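Local coordinates for DUF3863 domain-containing protein (PDB 3LM3) that is of unknown function but is probably a glycoside hydrolase or deacetylase acting on carbohydrate, at residues D211-I223 against G278-M290. Residues are numbered along the deposited sequence; the frame is centred on the assembly and turned at random. Where two conformers were deposited one is given.
Sequences DCVNLDGWTMDFI and GFGWVANIWEAQM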
ATOM      1  N   ASP A 211     -18.599   1.679  -1.771  1.00  6.89           N
ATOM      2  CA  ASP A 211     -18.173   3.043  -1.424  1.00  7.35           C
ATOM      3  C   ASP A 211     -17.066   2.993  -0.364  1.00  6.73           C
ATOM      4  O   ASP A 211     -17.226   3.468   0.756  1.00  7.93           O
ATOM      5  CB  ASP A 211     -19.384   3.871  -0.983  1.00  7.05           C
ATOM      6  CG  ASP A 211     -19.070   5.344  -0.805  1.00 10.40           C
ATOM      7  OD1 ASP A 211     -18.022   5.827  -1.251  1.00  8.83           O
ATOM      8  OD2 ASP A 211     -19.895   6.036  -0.182  1.00 11.66           O
ATOM      9  N   CYS A 212     -15.923   2.429  -0.744  1.00  7.52           N
ATOM     10  CA  CYS A 212     -14.767   2.396   0.095  1.00  7.16           C
ATOM     11  C   CYS A 212     -13.571   2.555  -0.828  1.00  9.48           C
ATOM     12  O   CYS A 212     -13.445   1.849  -1.829  1.00 10.88           O
ATOM     13  CB  CYS A 212     -14.680   1.062   0.837  1.00  8.31           C
ATOM     14  SG  CYS A 212     -13.376   1.042   2.133  1.00 10.30           S
ATOM     15  N   VAL A 213     -12.715   3.487  -0.501  1.00  7.08           N
ATOM     16  CA  VAL A 213     -11.516   3.742  -1.291  1.00  7.03           C
ATOM     17  C   VAL A 213     -10.464   2.727  -0.864  1.00  8.09           C
ATOM     18  O   VAL A 213     -10.123   2.594   0.317  1.00  8.51           O
ATOM     19  CB  VAL A 213     -10.974   5.161  -1.009  1.00  6.78           C
ATOM     20  CG1 VAL A 213      -9.721   5.440  -1.872  1.00  7.44           C
ATOM     21  CG2 VAL A 213     -12.041   6.207  -1.254  1.00  8.03           C
ATOM     22  N   ASN A 214      -9.921   2.000  -1.826  1.00  6.48           N
ATOM     23  CA  ASN A 214      -8.922   0.972  -1.557  1.00  6.64           C
ATOM     24  C   ASN A 214      -7.519   1.535  -1.829  1.00  7.44           C
ATOM     25  O   ASN A 214      -7.206   1.909  -2.954  1.00  8.00           O
ATOM     26  CB  ASN A 214      -9.181  -0.295  -2.395  1.00  7.59           C
ATOM     27  CG  ASN A 214      -8.428  -1.477  -1.873  1.00  7.92           C
ATOM     28  OD1 ASN A 214      -7.659  -1.340  -0.933  1.00  9.18           O
ATOM     29  ND2 ASN A 214      -8.646  -2.677  -2.455  1.00  9.52           N
ATOM     30  N   LEU A 215      -6.715   1.584  -0.783  1.00  6.78           N
ATOM     31  CA  LEU A 215      -5.379   2.155  -0.770  1.00  7.50           C
ATOM     32  C   LEU A 215      -4.272   1.131  -0.624  1.00  6.92           C
ATOM     33  O   LEU A 215      -4.264   0.287   0.276  1.00  7.30           O
ATOM     34  CB  LEU A 215      -5.204   3.137   0.397  1.00  7.89           C
ATOM     35  CG  LEU A 215      -6.126   4.351   0.382  1.00  7.51           C
ATOM     36  CD1 LEU A 215      -5.796   5.281   1.565  1.00  7.85           C
ATOM     37  CD2 LEU A 215      -6.013   5.124  -0.958  1.00  8.45           C
ATOM     38  N   ASP A 216      -3.283   1.245  -1.498  1.00  7.64           N
ATOM     39  CA  ASP A 216      -1.963   0.628  -1.326  1.00  6.61           C
ATOM     40  C   ASP A 216      -1.308   1.009  -0.001  1.00  7.28           C
ATOM     41  O   ASP A 216      -1.629   2.050   0.584  1.00  7.53           O
ATOM     42  CB  ASP A 216      -1.074   1.051  -2.493  1.00  7.28           C
ATOM     43  CG  ASP A 216       0.163   0.173  -2.688  1.00  7.66           C
ATOM     44  OD1 ASP A 216       0.254  -0.971  -2.147  1.00  8.33           O
ATOM     45  OD2 ASP A 216       1.093   0.667  -3.390  1.00  8.54           O
ATOM     46  N   GLY A 217      -0.362   0.188   0.432  1.00  6.55           N
ATOM     47  CA  GLY A 217       0.350   0.347   1.697  1.00  6.78           C
ATOM     48  C   GLY A 217       1.787   0.856   1.605  1.00  6.03           C
ATOM     49  O   GLY A 217       2.235   1.589   2.487  1.00  7.56           O
ATOM     50  N   TRP A 218       2.534   0.395   0.586  1.00  7.26           N
ATOM     51  CA  TRP A 218       3.926   0.765   0.362  1.00  7.27           C
ATOM     52  C   TRP A 218       4.171   1.084  -1.105  1.00  6.46           C
ATOM     53  O   TRP A 218       4.079   0.212  -1.972  1.00  7.99           O
ATOM     54  CB  TRP A 218       4.900  -0.364   0.734  1.00  7.58           C
ATOM     55  CG  TRP A 218       4.920  -0.891   2.124  1.00  8.59           C
ATOM     56  CD1 TRP A 218       5.838  -0.590   3.089  1.00  9.29           C
ATOM     57  CD2 TRP A 218       4.036  -1.851   2.695  1.00  9.71           C
ATOM     58  NE1 TRP A 218       5.573  -1.302   4.224  1.00 10.15           N
ATOM     59  CE2 TRP A 218       4.486  -2.104   4.003  1.00  9.20           C
ATOM     60  CE3 TRP A 218       2.920  -2.534   2.221  1.00 10.99           C
ATOM     61  CZ2 TRP A 218       3.831  -2.987   4.857  1.00 11.36           C
ATOM     62  CZ3 TRP A 218       2.274  -3.427   3.073  1.00 14.40           C
ATOM     63  CH2 TRP A 218       2.734  -3.631   4.383  1.00 13.92           C
ATOM     64  N   THR A 219       4.558   2.299  -1.413  1.00  7.97           N
ATOM     65  CA  THR A 219       4.844   2.662  -2.798  1.00  7.76           C
ATOM     66  C   THR A 219       6.046   1.862  -3.304  1.00  6.63           C
ATOM     67  O   THR A 219       7.122   1.907  -2.708  1.00  7.77           O
ATOM     68  CB  THR A 219       5.107   4.155  -2.917  1.00  8.06           C
ATOM     69  OG1 THR A 219       3.953   4.869  -2.437  1.00  8.53           O
ATOM     70  CG2 THR A 219       5.432   4.552  -4.372  1.00  7.65           C
HETATM   71  N   MSE A 220       5.838   1.181  -4.426  1.00  6.54           N
HETATM   72  CA  MSE A 220       6.868   0.366  -5.064  1.00  6.11           C
HETATM   73  C   MSE A 220       7.668   1.115  -6.116  1.00  6.77           C
HETATM   74  O   MSE A 220       7.148   1.981  -6.822  1.00  7.17           O
HETATM   75  CB  MSE A 220       6.244  -0.836  -5.746  1.00  7.30           C
HETATM   76  CG  MSE A 220       5.638  -1.836  -4.814  1.00  8.66           C
HETATM   77 SE   MSE A 220       6.933  -2.669  -3.665  0.75 12.91          SE
HETATM   78  CE  MSE A 220       6.745  -1.577  -2.154  1.00 20.81           C
ATOM     79  N   ASP A 221       8.926   0.703  -6.261  1.00  7.00           N
ATOM     80  CA  ASP A 221       9.665   1.000  -7.487  1.00  6.15           C
ATOM     81  C   ASP A 221       9.118   0.007  -8.500  1.00  6.90           C
ATOM     82  O   ASP A 221       9.302  -1.199  -8.364  1.00  7.34           O
ATOM     83  CB  ASP A 221      11.149   0.814  -7.235  1.00  5.63           C
ATOM     84  CG  ASP A 221      11.999   1.144  -8.470  1.00  6.57           C
ATOM     85  OD1 ASP A 221      11.523   0.866  -9.597  1.00  7.33           O
ATOM     86  OD2 ASP A 221      13.132   1.703  -8.315  1.00  7.39           O
ATOM     87  N   PHE A 222       8.441   0.522  -9.526  1.00  6.29           N
ATOM     88  CA  PHE A 222       7.754  -0.350 -10.477  1.00  5.92           C
ATOM     89  C   PHE A 222       8.692  -1.331 -11.172  1.00  7.56           C
ATOM     90  O   PHE A 222       8.310  -2.467 -11.475  1.00  8.52           O
ATOM     91  CB  PHE A 222       7.018   0.466 -11.544  1.00  6.40           C
ATOM     92  CG  PHE A 222       5.806   1.206 -11.048  1.00  5.95           C
ATOM     93  CD1 PHE A 222       4.745   0.522 -10.492  1.00  6.64           C
ATOM     94  CD2 PHE A 222       5.649   2.561 -11.296  1.00  7.62           C
ATOM     95  CE1 PHE A 222       3.606   1.184 -10.104  1.00  6.80           C
ATOM     96  CE2 PHE A 222       4.496   3.233 -10.905  1.00  7.11           C
ATOM     97  CZ  PHE A 222       3.467   2.535 -10.349  1.00  8.13           C
ATOM     98  N   ILE A 223       9.926  -0.924 -11.430  1.00  6.08           N
ATOM     99  CA  ILE A 223      10.888  -1.832 -12.065  1.00  7.07           C
ATOM    100  C   ILE A 223      11.216  -3.004 -11.134  1.00  8.32           C
ATOM    101  O   ILE A 223      11.238  -4.166 -11.564  1.00  9.06           O
ATOM    102  CB  ILE A 223      12.142  -1.062 -12.524  1.00  7.51           C
ATOM    103  CG1 ILE A 223      11.738  -0.173 -13.733  1.00 11.60           C
ATOM    104  CG2 ILE A 223      13.256  -2.022 -12.925  1.00  7.59           C
ATOM    105  CD1 ILE A 223      12.753   0.865 -14.130  1.00 13.26           C
ATOM    106  N   GLY A 278      -2.501  14.517 -11.930  1.00  7.18           N
ATOM    107  CA  GLY A 278      -3.101  15.649 -11.258  1.00  8.03           C
ATOM    108  C   GLY A 278      -2.829  15.727  -9.767  1.00 10.46           C
ATOM    109  O   GLY A 278      -3.116  16.740  -9.135  1.00 13.18           O
ATOM    110  N   PHE A 279      -2.307  14.653  -9.182  1.00  8.36           N
ATOM    111  CA  PHE A 279      -1.869  14.654  -7.786  1.00  8.27           C
ATOM    112  C   PHE A 279      -0.773  13.595  -7.707  1.00  7.92           C
ATOM    113  O   PHE A 279      -0.618  12.786  -8.646  1.00  7.66           O
ATOM    114  CB  PHE A 279      -2.991  14.312  -6.789  1.00  9.92           C
ATOM    115  CG  PHE A 279      -3.534  12.903  -6.896  1.00  7.68           C
ATOM    116  CD1 PHE A 279      -4.566  12.601  -7.766  1.00  7.02           C
ATOM    117  CD2 PHE A 279      -3.037  11.901  -6.090  1.00  7.79           C
ATOM    118  CE1 PHE A 279      -5.080  11.296  -7.855  1.00 10.61           C
ATOM    119  CE2 PHE A 279      -3.532  10.609  -6.181  1.00  8.21           C
ATOM    120  CZ  PHE A 279      -4.555  10.311  -7.058  1.00  9.26           C
ATOM    121  N   GLY A 280      -0.040  13.588  -6.593  1.00  7.55           N
ATOM    122  CA  GLY A 280       0.923  12.514  -6.331  1.00  6.65           C
ATOM    123  C   GLY A 280       0.714  11.990  -4.933  1.00  7.01           C
ATOM    124  O   GLY A 280       0.455  12.774  -4.026  1.00  7.71           O
ATOM    125  N   TRP A 281       0.889  10.681  -4.759  1.00  7.04           N
ATOM    126  CA  TRP A 281       0.665  10.042  -3.469  1.00  7.17           C
ATOM    127  C   TRP A 281       1.665   8.910  -3.256  1.00  6.46           C
ATOM    128  O   TRP A 281       1.832   8.046  -4.123  1.00  7.82           O
ATOM    129  CB  TRP A 281      -0.760   9.491  -3.401  1.00  7.31           C
ATOM    130  CG  TRP A 281      -1.013   8.598  -2.212  1.00  7.11           C
ATOM    131  CD1 TRP A 281      -0.812   8.891  -0.888  1.00  6.96           C
ATOM    132  CD2 TRP A 281      -1.485   7.246  -2.264  1.00  6.11           C
ATOM    133  NE1 TRP A 281      -1.154   7.792  -0.116  1.00  7.53           N
ATOM    134  CE2 TRP A 281      -1.532   6.766  -0.941  1.00  6.64           C
ATOM    135  CE3 TRP A 281      -1.853   6.388  -3.305  1.00  7.06           C
ATOM    136  CZ2 TRP A 281      -1.966   5.478  -0.619  1.00  6.63           C
ATOM    137  CZ3 TRP A 281      -2.250   5.122  -2.989  1.00  7.52           C
ATOM    138  CH2 TRP A 281      -2.315   4.673  -1.666  1.00  7.03           C
ATOM    139  N   VAL A 282       2.332   8.954  -2.113  1.00  6.18           N
ATOM    140  CA  VAL A 282       3.242   7.940  -1.641  1.00  6.23           C
ATOM    141  C   VAL A 282       2.677   7.385  -0.335  1.00  6.83           C
ATOM    142  O   VAL A 282       2.266   8.143   0.558  1.00  7.14           O
ATOM    143  CB  VAL A 282       4.637   8.538  -1.381  1.00  7.41           C
ATOM    144  CG1 VAL A 282       5.515   7.594  -0.551  1.00  8.55           C
ATOM    145  CG2 VAL A 282       5.288   8.930  -2.726  1.00  8.24           C
ATOM    146  N   ALA A 283       2.671   6.051  -0.233  1.00  6.37           N
ATOM    147  CA  ALA A 283       2.222   5.315   0.950  1.00  6.44           C
ATOM    148  C   ALA A 283       3.374   4.600   1.606  1.00  5.85           C
ATOM    149  O   ALA A 283       4.272   4.087   0.915  1.00  6.74           O
ATOM    150  CB  ALA A 283       1.167   4.282   0.561  1.00  7.06           C
ATOM    151  N   ASN A 284       3.399   4.534   2.932  1.00  6.70           N
ATOM    152  CA  ASN A 284       4.468   3.781   3.593  1.00  6.53           C
ATOM    153  C   ASN A 284       3.984   3.288   4.940  1.00  7.90           C
ATOM    154  O   ASN A 284       3.104   3.876   5.561  1.00  8.04           O
ATOM    155  CB  ASN A 284       5.711   4.650   3.745  1.00  6.93           C
ATOM    156  CG  ASN A 284       7.023   3.872   3.686  1.00  7.25           C
ATOM    157  OD1 ASN A 284       7.054   2.641   3.673  1.00  7.72           O
ATOM    158  ND2 ASN A 284       8.138   4.633   3.626  1.00  8.02           N
ATOM    159  N   ILE A 285       4.542   2.157   5.356  1.00  7.94           N
ATOM    160  CA  ILE A 285       4.227   1.507   6.639  1.00  6.90           C
ATOM    161  C   ILE A 285       5.551   1.153   7.294  1.00  7.79           C
ATOM    162  O   ILE A 285       6.372   0.459   6.688  1.00  8.74           O
ATOM    163  CB  ILE A 285       3.343   0.273   6.487  1.00  7.53           C
ATOM    164  CG1 ILE A 285       1.987   0.659   5.878  1.00  8.43           C
ATOM    165  CG2 ILE A 285       3.159  -0.429   7.864  1.00  8.69           C
ATOM    166  CD1 ILE A 285       1.116  -0.530   5.427  1.00 10.16           C
ATOM    167  N   TRP A 286       5.782   1.661   8.488  1.00  7.50           N
ATOM    168  CA  TRP A 286       6.958   1.364   9.309  1.00  6.65           C
ATOM    169  C   TRP A 286       6.497   0.681  10.579  1.00  8.36           C
ATOM    170  O   TRP A 286       5.709   1.237  11.358  1.00 10.00           O
ATOM    171  CB  TRP A 286       7.707   2.629   9.711  1.00  8.52           C
ATOM    172  CG  TRP A 286       8.428   3.364   8.617  1.00  7.27           C
ATOM    173  CD1 TRP A 286       7.955   3.642   7.351  1.00  8.52           C
ATOM    174  CD2 TRP A 286       9.757   3.894   8.653  1.00  6.24           C
ATOM    175  NE1 TRP A 286       8.904   4.327   6.641  1.00  9.22           N
ATOM    176  CE2 TRP A 286      10.022   4.482   7.407  1.00  7.11           C
ATOM    177  CE3 TRP A 286      10.786   3.878   9.603  1.00  9.23           C
ATOM    178  CZ2 TRP A 286      11.230   5.100   7.116  1.00  9.62           C
ATOM    179  CZ3 TRP A 286      11.965   4.511   9.307  1.00 10.56           C
ATOM    180  CH2 TRP A 286      12.188   5.096   8.087  1.00 10.94           C
ATOM    181  N   GLU A 287       6.993  -0.509  10.851  1.00  7.65           N
ATOM    182  CA  GLU A 287       6.638  -1.186  12.079  1.00  7.45           C
ATOM    183  C   GLU A 287       7.464  -0.640  13.234  1.00  8.46           C
ATOM    184  O   GLU A 287       8.684  -0.492  13.116  1.00  9.79           O
ATOM    185  CB  GLU A 287       6.878  -2.670  11.934  1.00  9.43           C
ATOM    186  CG  GLU A 287       6.050  -3.366  10.853  1.00 11.08           C
ATOM    187  CD  GLU A 287       6.537  -3.169   9.421  1.00 13.48           C
ATOM    188  OE1 GLU A 287       7.670  -2.678   9.166  1.00 10.73           O
ATOM    189  OE2 GLU A 287       5.805  -3.595   8.510  1.00 12.36           O
ATOM    190  N   ALA A 288       6.783  -0.311  14.328  1.00  6.71           N
ATOM    191  CA  ALA A 288       7.451   0.240  15.514  1.00  7.92           C
ATOM    192  C   ALA A 288       8.586  -0.666  15.994  1.00  7.84           C
ATOM    193  O   ALA A 288       9.607  -0.177  16.481  1.00  8.89           O
ATOM    194  CB  ALA A 288       6.461   0.460  16.615  1.00  8.39           C
ATOM    195  N   GLN A 289       8.400  -1.972  15.878  1.00  7.02           N
ATOM    196  CA  GLN A 289       9.404  -2.923  16.358  1.00  6.79           C
ATOM    197  C   GLN A 289      10.743  -2.803  15.638  1.00  8.66           C
ATOM    198  O   GLN A 289      11.747  -3.378  16.103  1.00  7.03           O
ATOM    199  CB  GLN A 289       8.883  -4.357  16.309  1.00  9.20           C
ATOM    200  CG  GLN A 289       8.452  -4.919  14.954  1.00  9.98           C
ATOM    201  CD  GLN A 289       9.591  -5.235  14.009  1.00 11.87           C
ATOM    202  OE1 GLN A 289       9.861  -4.491  13.090  1.00 12.09           O
ATOM    203  NE2 GLN A 289      10.283  -6.361  14.242  1.00  8.75           N
HETATM  204  N   MSE A 290      10.802  -2.062  14.533  1.00  7.37           N
HETATM  205  CA  MSE A 290      12.074  -1.907  13.810  0.50  8.52           C
HETATM  206  C   MSE A 290      13.122  -1.231  14.662  1.00  7.67           C
HETATM  207  O   MSE A 290      14.345  -1.498  14.511  1.00  8.65           O
HETATM  208  CB  MSE A 290      11.911  -1.128  12.499  0.50  9.31           C
HETATM  209  CG  MSE A 290      11.282  -1.920  11.400  0.50  4.80           C
HETATM  210 SE   MSE A 290      11.221  -1.083   9.678  0.38 12.15          SE
HETATM  211  CE  MSE A 290      10.576   0.640  10.297  0.50 10.67           C
TER
HETATM  212  O   HOH W   1       2.187   5.329  -4.376  1.00  9.52           O
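Thr-219 and Ala-283 hold each other by a reciprocal pair of bonds: Ala-283 N donates almost straight (165°) to Thr-219 OG1 at 2.8 Å. In return, Thr-219 N donates to Ala-283 O at 2.9 Å. With OG1 anti to its own carbonyl carbon (chi1 -58°), the threonine hydroxyl faces strand 280-287; a water that bonds OG1 donates onward to Trp-281 O. One residue back, the Trp-218 indole lies across Ile-285 at about a right angle. The isoleucine delta methyl, CD1, sits over one face of the six-membered ring, 3.7 Å from its centroid, while CB packs near NE1 and CE2. NE1 gives Ile-285 O a weak, bent bond, and Asn-284 OD1 comes obliquely to CD1 of the indole, its amide ND2 being hydrogen-bonded to Val-244 O. With an alanine at Trp-218, the Ile-285 methyl would probably lose its aromatic cover and Ile-285 O its indole donor. In the fold, the loop leaving strand 213-216 passes over strand 280-287, a member of the parallel sheet that also holds strand 21-29, consistent with the barrel-like catalytic domains of the glycoside hydrolase/deacetylase clan; the two strand axes lie 68° apart. Towards the start of strand 280-287, the Trp-281 indole turns its CH2 corner to the other segment: Asp-216 O lies 3.5 Å from CH2 near the ring plane, and Leu-215 CD2 approaches the same atom obliquely. Trp-281 NE1 is hydrogen-bonded to Thr-24 OG1 on strand 21-29. Asp-216 O is buried here with no hydrogen-bonding partner, 3.6 Å from Ala-283 CB.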